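PTS system fructose-specific EIIB component (Bacillus subtilis, PDB 1BLE) takes up a phosphoryl group from phospho-EIIA on a histidine and passes it to fructose as the sugar is transported across the cell membrane. Local coordinates at residues I4-I9 / T79-F84; R30-S35 / K57-S62; K65-F70 / A96-K101; N86-V91 / I128-T133. One frame throughout, in Å; residues are numbered along the deposited sequence.

Interaction 1: I4-I9 / T79-F84; sequences IVLARI and TAMLLF
The F84 ring presents its edge to the carbonyl oxygen of R8, which lies near the ring plane with F84 CD2 3.7 Å from R8 O, whereas the methyl of A7 approaches obliquely, its CB 4.0 Å from F84 CE2. The other flat group, the R8 guanidinium, leads away from 79-84: NE binds N104 OD1, NH2 the carbonyl of R144, and NH1 forms a salt bridge with D10; the active-site H15 has its side chain about 8 Å from that of R8. What remains for the contact is the aliphatic stem, with R8 CB 4.0 Å from L83 CD2 as the two chains run side by side. The strands are parallel, their axes 17° apart, and four N-H to O bonds join them, such as V5 N to A80 O at 2.9 Å. I4 pairs with A80 but A7 with L82, so three steps match two; the extra residue makes a beta bulge, and V5 has a psi of only -17°. M81, extended beyond CG, lays SD and CE along L6 CD2. Replacing M81 by an alanine would probably open a gap beside L6 and take a neighbour from L19. On the opposite face I4 CD1 meets L82 CD1 at 3.8 Å. Helix 18-26 packs on the R8, M81 and L83 face, helix 88-94 on that of L82, F84 and I9, and strands 30-34 and 102-107 flank the pair.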
loop_
_atom_site.group_PDB
_atom_site.type_symbol
_atom_site.label_atom_id
_atom_site.label_comp_id
_atom_site.label_asym_id
_atom_site.label_seq_id
_atom_site.Cartn_x
_atom_site.Cartn_y
_atom_site.Cartn_z
ATOM N N ILE A 4 22.429 -5.108 -4.871
ATOM C CA ILE A 4 21.534 -6.267 -4.732
ATOM C C ILE A 4 22.202 -7.338 -3.828
ATOM O O ILE A 4 23.125 -8.046 -4.257
ATOM C CB ILE A 4 21.221 -6.843 -6.138
ATOM C CG1 ILE A 4 20.368 -5.844 -6.916
ATOM C CG2 ILE A 4 20.563 -8.169 -6.035
ATOM C CD1 ILE A 4 20.048 -6.268 -8.343
ATOM N N VAL A 5 21.718 -7.485 -2.596
ATOM C CA VAL A 5 22.319 -8.410 -1.658
ATOM C C VAL A 5 21.833 -9.859 -1.707
ATOM O O VAL A 5 22.513 -10.770 -1.197
ATOM C CB VAL A 5 22.233 -7.853 -0.210
ATOM C CG1 VAL A 5 22.884 -6.524 -0.123
ATOM C CG2 VAL A 5 20.829 -7.716 0.236
ATOM N N LEU A 6 20.672 -10.075 -2.338
ATOM C CA LEU A 6 20.057 -11.417 -2.445
ATOM C C LEU A 6 18.949 -11.359 -3.447
ATOM O O LEU A 6 18.187 -10.404 -3.399
ATOM C CB LEU A 6 19.414 -11.807 -1.104
ATOM C CG LEU A 6 18.645 -13.121 -0.969
ATOM C CD1 LEU A 6 19.664 -14.257 -0.796
ATOM C CD2 LEU A 6 17.664 -13.029 0.218
ATOM N N ALA A 7 18.886 -12.331 -4.364
ATOM C CA ALA A 7 17.799 -12.426 -5.362
ATOM C C ALA A 7 17.164 -13.742 -4.935
ATOM O O ALA A 7 17.843 -14.756 -4.914
ATOM C CB ALA A 7 18.354 -12.526 -6.743
ATOM N N ARG A 8 15.893 -13.725 -4.535
ATOM C CA ARG A 8 15.223 -14.943 -4.027
ATOM C C ARG A 8 13.978 -15.369 -4.754
ATOM O O ARG A 8 13.144 -14.528 -5.105
ATOM C CB ARG A 8 14.826 -14.768 -2.546
ATOM C CG ARG A 8 14.050 -15.949 -1.953
ATOM C CD ARG A 8 13.803 -15.781 -0.472
ATOM N NE ARG A 8 14.270 -16.960 0.226
ATOM C CZ ARG A 8 13.504 -17.811 0.889
ATOM N NH1 ARG A 8 12.214 -17.637 0.993
ATOM N NH2 ARG A 8 14.033 -18.899 1.380
ATOM N N ILE A 9 13.826 -16.679 -4.921
ATOM C CA ILE A 9 12.646 -17.205 -5.561
ATOM C C ILE A 9 11.740 -17.708 -4.463
ATOM O O ILE A 9 12.122 -18.543 -3.637
ATOM C CB ILE A 9 12.929 -18.363 -6.511
ATOM C CG1 ILE A 9 13.799 -17.895 -7.681
ATOM C CG2 ILE A 9 11.596 -18.942 -7.036
ATOM C CD1 ILE A 9 14.090 -19.013 -8.667
ATOM N N THR A 79 20.698 -0.584 -0.746
ATOM C CA THR A 79 20.840 -2.004 -0.481
ATOM C C THR A 79 19.476 -2.665 -0.558
ATOM O O THR A 79 18.616 -2.407 0.284
ATOM C CB THR A 79 21.481 -2.205 0.902
ATOM O OG1 THR A 79 22.900 -2.111 0.755
ATOM C CG2 THR A 79 21.125 -3.555 1.521
ATOM N N ALA A 80 19.300 -3.554 -1.533
ATOM C CA ALA A 80 18.023 -4.228 -1.739
ATOM C C ALA A 80 18.058 -5.733 -1.847
ATOM O O ALA A 80 19.090 -6.349 -2.139
ATOM C CB ALA A 80 17.374 -3.690 -2.974
ATOM N N MET A 81 16.872 -6.311 -1.714
ATOM C CA MET A 81 16.660 -7.748 -1.788
ATOM C C MET A 81 15.468 -7.936 -2.739
ATOM O O MET A 81 14.426 -7.304 -2.553
ATOM C CB MET A 81 16.342 -8.246 -0.385
ATOM C CG MET A 81 16.143 -9.697 -0.280
ATOM S SD MET A 81 15.653 -10.149 1.355
ATOM C CE MET A 81 14.746 -11.657 0.884
ATOM N N LEU A 82 15.662 -8.701 -3.819
ATOM C CA LEU A 82 14.598 -8.966 -4.823
ATOM C C LEU A 82 13.861 -10.297 -4.576
ATOM O O LEU A 82 14.459 -11.290 -4.121
ATOM C CB LEU A 82 15.194 -8.999 -6.227
ATOM C CG LEU A 82 16.020 -7.777 -6.629
ATOM C CD1 LEU A 82 16.634 -7.976 -7.996
ATOM C CD2 LEU A 82 15.128 -6.555 -6.654
ATOM N N LEU A 83 12.564 -10.301 -4.862
ATOM C CA LEU A 83 11.746 -11.481 -4.719
ATOM C C LEU A 83 11.214 -11.850 -6.087
ATOM O O LEU A 83 10.739 -10.981 -6.832
ATOM C CB LEU A 83 10.597 -11.195 -3.775
ATOM C CG LEU A 83 10.977 -11.398 -2.309
ATOM C CD1 LEU A 83 9.820 -10.968 -1.412
ATOM C CD2 LEU A 83 11.338 -12.867 -2.090
ATOM N N PHE A 84 11.291 -13.127 -6.434
ATOM C CA PHE A 84 10.820 -13.588 -7.740
ATOM C C PHE A 84 9.835 -14.738 -7.561
ATOM O O PHE A 84 9.921 -15.496 -6.612
ATOM C CB PHE A 84 12.014 -14.057 -8.618
ATOM C CG PHE A 84 12.975 -12.956 -8.993
ATOM C CD1 PHE A 84 12.733 -12.141 -10.077
ATOM C CD2 PHE A 84 14.087 -12.688 -8.211
ATOM C CE1 PHE A 84 13.591 -11.078 -10.355
ATOM C CE2 PHE A 84 14.922 -11.639 -8.490
ATOM C CZ PHE A 84 14.684 -10.837 -9.553
#

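Interaction 2: R30-S35 / K57-S62; sequences RIIVVS and KASAVS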
loop_
_atom_site.group_PDB
_atom_site.type_symbol
_atom_site.label_atom_id
_atom_site.label_comp_id
_atom_site.label_asym_id
_atom_site.label_seq_id
_atom_site.Cartn_x
_atom_site.Cartn_y
_atom_site.Cartn_z
ATOM N N ARG A 30 15.287 -1.911 1.353
ATOM C CA ARG A 30 14.068 -2.263 0.631
ATOM C C ARG A 30 13.945 -3.662 0.035
ATOM O O ARG A 30 14.948 -4.294 -0.277
ATOM C CB ARG A 30 13.876 -1.261 -0.490
ATOM C CG ARG A 30 15.120 -1.038 -1.283
ATOM C CD ARG A 30 14.979 0.246 -2.082
ATOM N NE ARG A 30 15.016 1.478 -1.274
ATOM C CZ ARG A 30 14.451 2.627 -1.652
ATOM N NH1 ARG A 30 13.787 2.690 -2.815
ATOM N NH2 ARG A 30 14.609 3.730 -0.918
ATOM N N ILE A 31 12.696 -4.108 -0.139
ATOM C CA ILE A 31 12.355 -5.393 -0.730
ATOM C C ILE A 31 11.570 -5.091 -1.989
ATOM O O ILE A 31 10.563 -4.406 -1.947
ATOM C CB ILE A 31 11.438 -6.204 0.172
ATOM C CG1 ILE A 31 12.184 -6.618 1.398
ATOM C CG2 ILE A 31 10.997 -7.496 -0.493
ATOM C CD1 ILE A 31 11.317 -7.458 2.267
ATOM N N ILE A 32 12.007 -5.614 -3.114
ATOM C CA ILE A 32 11.277 -5.354 -4.321
ATOM C C ILE A 32 10.836 -6.661 -4.959
ATOM O O ILE A 32 11.637 -7.584 -5.125
ATOM C CB ILE A 32 12.142 -4.561 -5.300
ATOM C CG1 ILE A 32 12.576 -3.254 -4.658
ATOM C CG2 ILE A 32 11.384 -4.285 -6.565
ATOM C CD1 ILE A 32 13.810 -2.678 -5.292
ATOM N N VAL A 33 9.547 -6.761 -5.261
ATOM C CA VAL A 33 9.019 -7.963 -5.935
ATOM C C VAL A 33 9.091 -7.650 -7.425
ATOM O O VAL A 33 8.603 -6.608 -7.885
ATOM C CB VAL A 33 7.556 -8.292 -5.495
ATOM C CG1 VAL A 33 6.941 -9.331 -6.391
ATOM C CG2 VAL A 33 7.572 -8.839 -4.117
ATOM N N VAL A 34 9.800 -8.493 -8.160
ATOM C CA VAL A 34 9.970 -8.269 -9.598
ATOM C C VAL A 34 9.122 -9.309 -10.341
ATOM O O VAL A 34 9.354 -10.509 -10.228
ATOM C CB VAL A 34 11.487 -8.374 -9.984
ATOM C CG1 VAL A 34 11.721 -7.971 -11.398
ATOM C CG2 VAL A 34 12.341 -7.505 -9.066
ATOM N N SER A 35 8.089 -8.850 -11.037
ATOM C CA SER A 35 7.203 -9.755 -11.778
ATOM C C SER A 35 6.275 -8.927 -12.606
ATOM O O SER A 35 5.649 -8.044 -12.070
ATOM C CB SER A 35 6.367 -10.625 -10.833
ATOM O OG SER A 35 5.182 -11.087 -11.481
ATOM N N LYS A 57 11.063 -0.501 3.377
ATOM C CA LYS A 57 10.285 -0.035 2.247
ATOM C C LYS A 57 10.124 -1.240 1.310
ATOM O O LYS A 57 11.003 -2.075 1.208
ATOM C CB LYS A 57 10.984 1.171 1.577
ATOM C CG LYS A 57 11.316 2.349 2.568
ATOM C CD LYS A 57 12.171 3.484 1.941
ATOM C CE LYS A 57 12.871 4.365 3.006
ATOM N NZ LYS A 57 13.883 3.603 3.834
ATOM N N ALA A 58 8.956 -1.370 0.703
ATOM C CA ALA A 58 8.648 -2.482 -0.162
ATOM C C ALA A 58 7.897 -1.992 -1.357
ATOM O O ALA A 58 7.144 -1.061 -1.255
ATOM C CB ALA A 58 7.803 -3.420 0.568
ATOM N N SER A 59 8.083 -2.615 -2.501
ATOM C CA SER A 59 7.323 -2.199 -3.685
ATOM C C SER A 59 7.357 -3.297 -4.727
ATOM O O SER A 59 8.194 -4.199 -4.658
ATOM C CB SER A 59 7.855 -0.891 -4.268
ATOM O OG SER A 59 8.991 -1.145 -5.076
ATOM N N ALA A 60 6.405 -3.279 -5.643
ATOM C CA ALA A 60 6.372 -4.312 -6.678
ATOM C C ALA A 60 6.445 -3.685 -8.061
ATOM O O ALA A 60 5.614 -2.869 -8.450
ATOM C CB ALA A 60 5.139 -5.187 -6.551
ATOM N N VAL A 61 7.472 -4.055 -8.793
ATOM C CA VAL A 61 7.664 -3.525 -10.116
ATOM C C VAL A 61 7.803 -4.672 -11.111
ATOM O O VAL A 61 7.851 -5.841 -10.724
ATOM C CB VAL A 61 8.917 -2.657 -10.134
ATOM C CG1 VAL A 61 8.659 -1.396 -9.423
ATOM C CG2 VAL A 61 10.093 -3.404 -9.476
ATOM N N SER A 62 7.853 -4.311 -12.389
ATOM C CA SER A 62 8.006 -5.226 -13.520
ATOM C C SER A 62 9.483 -5.375 -13.929
ATOM O O SER A 62 10.318 -4.539 -13.576
ATOM C CB SER A 62 7.219 -4.697 -14.715
ATOM O OG SER A 62 7.867 -3.603 -15.354
#
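I32 shows, atom by atom, how segment 30-35 meets 57-62. Its CB stands 4.0 Å from S59 O, the carbonyl that also accepts the N-H of V33. The CG2 branch, anti to the backbone N, is thereby aimed along the sheet face at V61 CG2, while keeping 3.7 Å from S59 O; the two branched chains meet obliquely. The other branch runs through CG1, 4.2 Å from S59 OG, and ends in CD1, which has left this partner and lies 4.3 Å from L82 CD2 on the next strand. Five backbone bonds hold the parallel strands in exact step, I31 N to K57 O first and S35 N to V61 O last, with the axes 12° apart. Beyond the strands, S35 and S62 each take an N-cap position before a helix, and S35 OG also bonds E85. Strand 57-61 is the outermost of the sheet within the chain, and M43 of the second subunit packs on I32, S59 and V61. At the start of the pair, R30 NH2 touches K57 CD at 3.8 Å, and K57 NZ lies 4.8 Å from the same NH2. Chemically, then, the strands are joined by backbone N-H to O hydrogen bonds, with an apolar contact between I32 and V61 on a face that also carries S59, R30 and K57, and the like charges of R30 and K57 are likely to be mildly unfavourable unless screened.

Interaction 3: K65-F70 / A96-K101; sequences KMAKAF and AGVPIK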
loop_
_atom_site.group_PDB
_atom_site.type_symbol
_atom_site.label_atom_id
_atom_site.label_comp_id
_atom_site.label_asym_id
_atom_site.label_seq_id
_atom_site.Cartn_x
_atom_site.Cartn_y
_atom_site.Cartn_z
ATOM N N LYS A 65 10.824 -1.973 -15.311
ATOM C CA LYS A 65 11.062 -0.873 -14.379
ATOM C C LYS A 65 12.230 -1.243 -13.473
ATOM O O LYS A 65 13.067 -0.403 -13.176
ATOM C CB LYS A 65 9.783 -0.564 -13.584
ATOM C CG LYS A 65 9.857 0.577 -12.544
ATOM C CD LYS A 65 9.789 1.988 -13.126
ATOM C CE LYS A 65 10.038 3.086 -12.069
ATOM N NZ LYS A 65 9.964 4.442 -12.719
ATOM N N MET A 66 12.330 -2.510 -13.078
ATOM C CA MET A 66 13.447 -2.943 -12.227
ATOM C C MET A 66 14.739 -2.630 -12.958
ATOM O O MET A 66 15.609 -1.969 -12.419
ATOM C CB MET A 66 13.379 -4.441 -11.898
ATOM C CG MET A 66 14.445 -4.891 -10.893
ATOM S SD MET A 66 14.383 -3.922 -9.383
ATOM C CE MET A 66 16.109 -3.596 -9.067
ATOM N N ALA A 67 14.811 -3.039 -14.221
ATOM C CA ALA A 67 15.966 -2.773 -15.082
ATOM C C ALA A 67 16.271 -1.289 -15.019
ATOM O O ALA A 67 17.400 -0.901 -14.695
ATOM C CB ALA A 67 15.661 -3.164 -16.508
ATOM N N LYS A 68 15.247 -0.459 -15.253
ATOM C CA LYS A 68 15.423 1.001 -15.246
ATOM C C LYS A 68 15.854 1.520 -13.908
ATOM O O LYS A 68 16.807 2.280 -13.847
ATOM C CB LYS A 68 14.172 1.752 -15.688
ATOM N N ALA A 69 15.229 1.040 -12.832
ATOM C CA ALA A 69 15.575 1.488 -11.477
ATOM C C ALA A 69 16.975 1.057 -11.052
ATOM O O ALA A 69 17.713 1.845 -10.481
ATOM C CB ALA A 69 14.554 1.010 -10.479
ATOM N N PHE A 70 17.358 -0.168 -11.383
ATOM C CA PHE A 70 18.665 -0.676 -11.014
ATOM C C PHE A 70 19.782 0.259 -11.397
ATOM O O PHE A 70 20.785 0.367 -10.687
ATOM C CB PHE A 70 18.945 -2.007 -11.678
ATOM C CG PHE A 70 20.306 -2.525 -11.380
ATOM C CD1 PHE A 70 20.711 -2.711 -10.061
ATOM C CD2 PHE A 70 21.203 -2.807 -12.396
ATOM C CE1 PHE A 70 21.991 -3.180 -9.749
ATOM C CE2 PHE A 70 22.490 -3.279 -12.093
ATOM C CZ PHE A 70 22.881 -3.465 -10.765
ATOM N N ALA A 96 18.213 -7.407 -19.397
ATOM C CA ALA A 96 17.855 -5.991 -19.366
ATOM C C ALA A 96 19.064 -5.225 -18.772
ATOM O O ALA A 96 19.058 -3.993 -18.664
ATOM C CB ALA A 96 16.569 -5.764 -18.566
ATOM N N GLY A 97 20.101 -5.980 -18.395
ATOM C CA GLY A 97 21.321 -5.375 -17.891
ATOM C C GLY A 97 21.534 -5.238 -16.404
ATOM O O GLY A 97 22.277 -4.355 -15.968
ATOM N N VAL A 98 20.924 -6.130 -15.631
ATOM C CA VAL A 98 21.038 -6.110 -14.184
ATOM C C VAL A 98 21.764 -7.396 -13.818
ATOM O O VAL A 98 21.203 -8.468 -13.923
ATOM C CB VAL A 98 19.626 -6.075 -13.506
ATOM C CG1 VAL A 98 19.764 -5.832 -12.019
ATOM C CG2 VAL A 98 18.744 -4.994 -14.139
ATOM N N PRO A 99 23.030 -7.302 -13.395
ATOM C CA PRO A 99 23.783 -8.502 -13.030
ATOM C C PRO A 99 23.343 -9.101 -11.693
ATOM O O PRO A 99 23.305 -8.421 -10.654
ATOM C CB PRO A 99 25.220 -7.977 -12.938
ATOM C CG PRO A 99 25.030 -6.656 -12.287
ATOM C CD PRO A 99 23.804 -6.092 -13.063
ATOM N N ILE A 100 23.009 -10.379 -11.717
ATOM C CA ILE A 100 22.629 -11.054 -10.494
ATOM C C ILE A 100 23.652 -12.185 -10.275
ATOM O O ILE A 100 23.831 -13.057 -11.113
ATOM C CB ILE A 100 21.149 -11.466 -10.569
ATOM C CG1 ILE A 100 20.299 -10.205 -10.397
ATOM C CG2 ILE A 100 20.824 -12.506 -9.525
ATOM C CD1 ILE A 100 18.868 -10.362 -10.748
ATOM N N LYS A 101 24.426 -12.079 -9.207
ATOM C CA LYS A 101 25.455 -13.076 -8.954
ATOM C C LYS A 101 24.902 -14.430 -8.488
ATOM O O LYS A 101 25.216 -15.472 -9.068
ATOM C CB LYS A 101 26.474 -12.544 -7.930
#
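F70 and A67 of helix 63-71 make an apolar surface contact with A96, V98 and P99 of the loop that leads from helix 88-94 to strand 102-107. The helix is the connection of a beta-alpha-beta unit, between parallel strands 57-61 and 79-84 of the central sheet, and the loop passes along its flank near the start of strands 3-10 and 102-107. The evidence is a CH-pi contact: V98 CG1 sits over one face of the F70 ring, 3.5 Å from its centroid and 19° off the ring normal. P99 CD comes to the same ring obliquely at CE2, and G97 O lies at the edge, 4.0 Å from CE2. G97 has a positive phi of 96°, where a CB would jam against the carbonyl oxygen of A96. With CG anti to the backbone N (chi1 177°), F70 swings out from the helix to reach the loop. A serine in place of F70 would remove the ring and would probably leave V98 CG1 and the P99 ring without their flat support. V98 also packs on I4 of strand 3-10 and on L93 of helix 88-94. The methyls of A67 and A96 meet directly, and V98 CG2 comes to 3.7 Å from the CA of A67.

Interaction 4: N86-V91 / I128-T133; sequences NPSDIV and IKAFET
S88 and A130 mark the closest backbone approach, with 5.4 Å between their CA atoms. In 86-91 V91 N bonds P87 O at 3.2 Å, while 128-133 is helical throughout, with E132 N bonded to I128 O and T133 N to K129 O. The small methyl of A130 lets the chains come together: its CB is 3.9 Å from P87 CB and 3.7 Å from S88 OG. P87 then carries its ring over the ring of F131, CG lying 3.4 Å from the centroid and 19° off the normal, a CH-pi contact made over one face and offset toward the rim. Helix 88-94 belongs to the crossover from strand 79-84 to strand 102-107, two parallel strands with 3-10 between them, and it shares a side of the sheet with helix 125-136; I9 of strand 3-10 touches P87, I90 and F131 beneath them. One turn further along, V91 CG2 faces T133 CG2 at 3.9 Å, the two side chains crossing at about a right angle. With OG1 beside the backbone N (chi1 -53°), T133 has this methyl facing V91 while the hydroxyl donates to K129 O at 3.2 Å from well above the carbonyl plane. That oxygen also receives T133 N, so it has two donors. The ring of F131 also meets that of F154, their planes at about 60°.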
loop_
_atom_site.group_PDB
_atom_site.type_symbol
_atom_site.label_atom_id
_atom_site.label_comp_id
_atom_site.label_asym_id
_atom_site.label_seq_id
_atom_site.Cartn_x
_atom_site.Cartn_y
_atom_site.Cartn_z
ATOM N N ASN A 86 9.386 -16.937 -10.083
ATOM C CA ASN A 86 10.005 -18.009 -10.885
ATOM C C ASN A 86 11.380 -17.636 -11.466
ATOM O O ASN A 86 11.778 -16.481 -11.407
ATOM C CB ASN A 86 9.059 -18.325 -12.046
ATOM C CG ASN A 86 8.760 -17.095 -12.914
ATOM O OD1 ASN A 86 7.604 -16.718 -13.122
ATOM N ND2 ASN A 86 9.812 -16.461 -13.412
ATOM N N PRO A 87 12.084 -18.599 -12.110
ATOM C CA PRO A 87 13.409 -18.328 -12.708
ATOM C C PRO A 87 13.424 -17.615 -14.106
ATOM O O PRO A 87 14.473 -17.124 -14.552
ATOM C CB PRO A 87 14.027 -19.718 -12.805
ATOM C CG PRO A 87 13.135 -20.587 -11.949
ATOM C CD PRO A 87 11.792 -20.036 -12.133
ATOM N N SER A 88 12.288 -17.511 -14.787
ATOM C CA SER A 88 12.287 -16.864 -16.083
ATOM C C SER A 88 12.378 -15.357 -15.955
ATOM O O SER A 88 13.084 -14.699 -16.710
ATOM C CB SER A 88 11.051 -17.263 -16.851
ATOM O OG SER A 88 10.876 -18.662 -16.738
ATOM N N ASP A 89 11.637 -14.786 -15.025
ATOM C CA ASP A 89 11.700 -13.357 -14.838
ATOM C C ASP A 89 13.132 -12.985 -14.398
ATOM O O ASP A 89 13.532 -11.853 -14.590
ATOM C CB ASP A 89 10.695 -12.922 -13.775
ATOM C CG ASP A 89 9.259 -13.104 -14.200
ATOM O OD1 ASP A 89 8.908 -12.667 -15.308
ATOM O OD2 ASP A 89 8.462 -13.630 -13.396
ATOM N N ILE A 90 13.891 -13.905 -13.788
ATOM C CA ILE A 90 15.263 -13.575 -13.370
ATOM C C ILE A 90 16.114 -13.481 -14.619
ATOM O O ILE A 90 16.995 -12.637 -14.728
ATOM C CB ILE A 90 15.906 -14.614 -12.458
ATOM C CG1 ILE A 90 15.131 -14.769 -11.147
ATOM C CG2 ILE A 90 17.278 -14.144 -12.116
ATOM C CD1 ILE A 90 15.854 -15.617 -10.095
ATOM N N VAL A 91 15.830 -14.377 -15.559
ATOM C CA VAL A 91 16.505 -14.413 -16.859
ATOM C C VAL A 91 16.092 -13.125 -17.588
ATOM O O VAL A 91 16.960 -12.353 -17.981
ATOM C CB VAL A 91 16.106 -15.699 -17.670
ATOM C CG1 VAL A 91 16.217 -15.454 -19.178
ATOM C CG2 VAL A 91 16.968 -16.900 -17.217
ATOM N N ILE A 128 12.548 -25.336 -15.641
ATOM C CA ILE A 128 13.799 -26.070 -15.817
ATOM C C ILE A 128 14.716 -25.467 -16.857
ATOM O O ILE A 128 15.922 -25.340 -16.614
ATOM C CB ILE A 128 13.512 -27.535 -16.141
ATOM C CG1 ILE A 128 12.780 -28.167 -14.947
ATOM C CG2 ILE A 128 14.784 -28.270 -16.463
ATOM C CD1 ILE A 128 12.440 -29.631 -15.084
ATOM N N LYS A 129 14.163 -25.080 -18.006
ATOM C CA LYS A 129 14.971 -24.458 -19.037
ATOM C C LYS A 129 15.661 -23.244 -18.429
ATOM O O LYS A 129 16.900 -23.127 -18.495
ATOM C CB LYS A 129 14.097 -24.029 -20.211
ATOM C CG LYS A 129 13.359 -25.179 -20.892
ATOM N N ALA A 130 14.869 -22.407 -17.746
ATOM C CA ALA A 130 15.369 -21.172 -17.117
ATOM C C ALA A 130 16.426 -21.388 -16.026
ATOM O O ALA A 130 17.375 -20.580 -15.901
ATOM C CB ALA A 130 14.228 -20.320 -16.616
ATOM N N PHE A 131 16.256 -22.445 -15.221
ATOM C CA PHE A 131 17.253 -22.769 -14.210
ATOM C C PHE A 131 18.531 -23.150 -14.988
ATOM O O PHE A 131 19.643 -22.849 -14.533
ATOM C CB PHE A 131 16.808 -23.928 -13.314
ATOM C CG PHE A 131 15.946 -23.515 -12.139
ATOM C CD1 PHE A 131 16.330 -22.471 -11.295
ATOM C CD2 PHE A 131 14.752 -24.198 -11.851
ATOM C CE1 PHE A 131 15.539 -22.122 -10.188
ATOM C CE2 PHE A 131 13.960 -23.856 -10.757
ATOM C CZ PHE A 131 14.347 -22.824 -9.925
ATOM N N GLU A 132 18.383 -23.799 -16.158
ATOM C CA GLU A 132 19.545 -24.167 -16.988
ATOM C C GLU A 132 20.216 -22.860 -17.412
ATOM O O GLU A 132 21.326 -22.538 -16.952
ATOM C CB GLU A 132 19.146 -24.960 -18.249
ATOM C CG GLU A 132 18.379 -26.290 -18.035
ATOM C CD GLU A 132 19.246 -27.488 -17.587
ATOM O OE1 GLU A 132 20.304 -27.288 -16.930
ATOM O OE2 GLU A 132 18.837 -28.647 -17.870
ATOM N N THR A 133 19.510 -22.083 -18.232
ATOM C CA THR A 133 20.015 -20.788 -18.692
ATOM C C THR A 133 20.748 -19.983 -17.592
ATOM O O THR A 133 21.629 -19.191 -17.871
ATOM C CB THR A 133 18.856 -19.900 -19.150
ATOM O OG1 THR A 133 18.054 -20.587 -20.117
ATOM C CG2 THR A 133 19.369 -18.594 -19.709
#

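Interactions 1 and 2 are buried parallel strand pairs of one mixed sheet, neighbours through strands 79-84 and 30-34, where L83 N probably bonds I32 O and V34 N probably bonds L83 O; both rest on backbone bonds. Interactions 3 and 4 are side-chain packings without such bonds, each centred on a carbon set over a phenylalanine face. Interaction 3 lies at the surface and interaction 4 is partly buried, yet both lean on the sheet of interaction 1: I4 CD1 meets V98 and F70, and I9 CD1 meets P87 and F131. M66 of 65-70 packs on V34 and I32 of interaction 2, and interactions 2 and 3 both touch the second subunit, whereas interactions 1 and 4 do not.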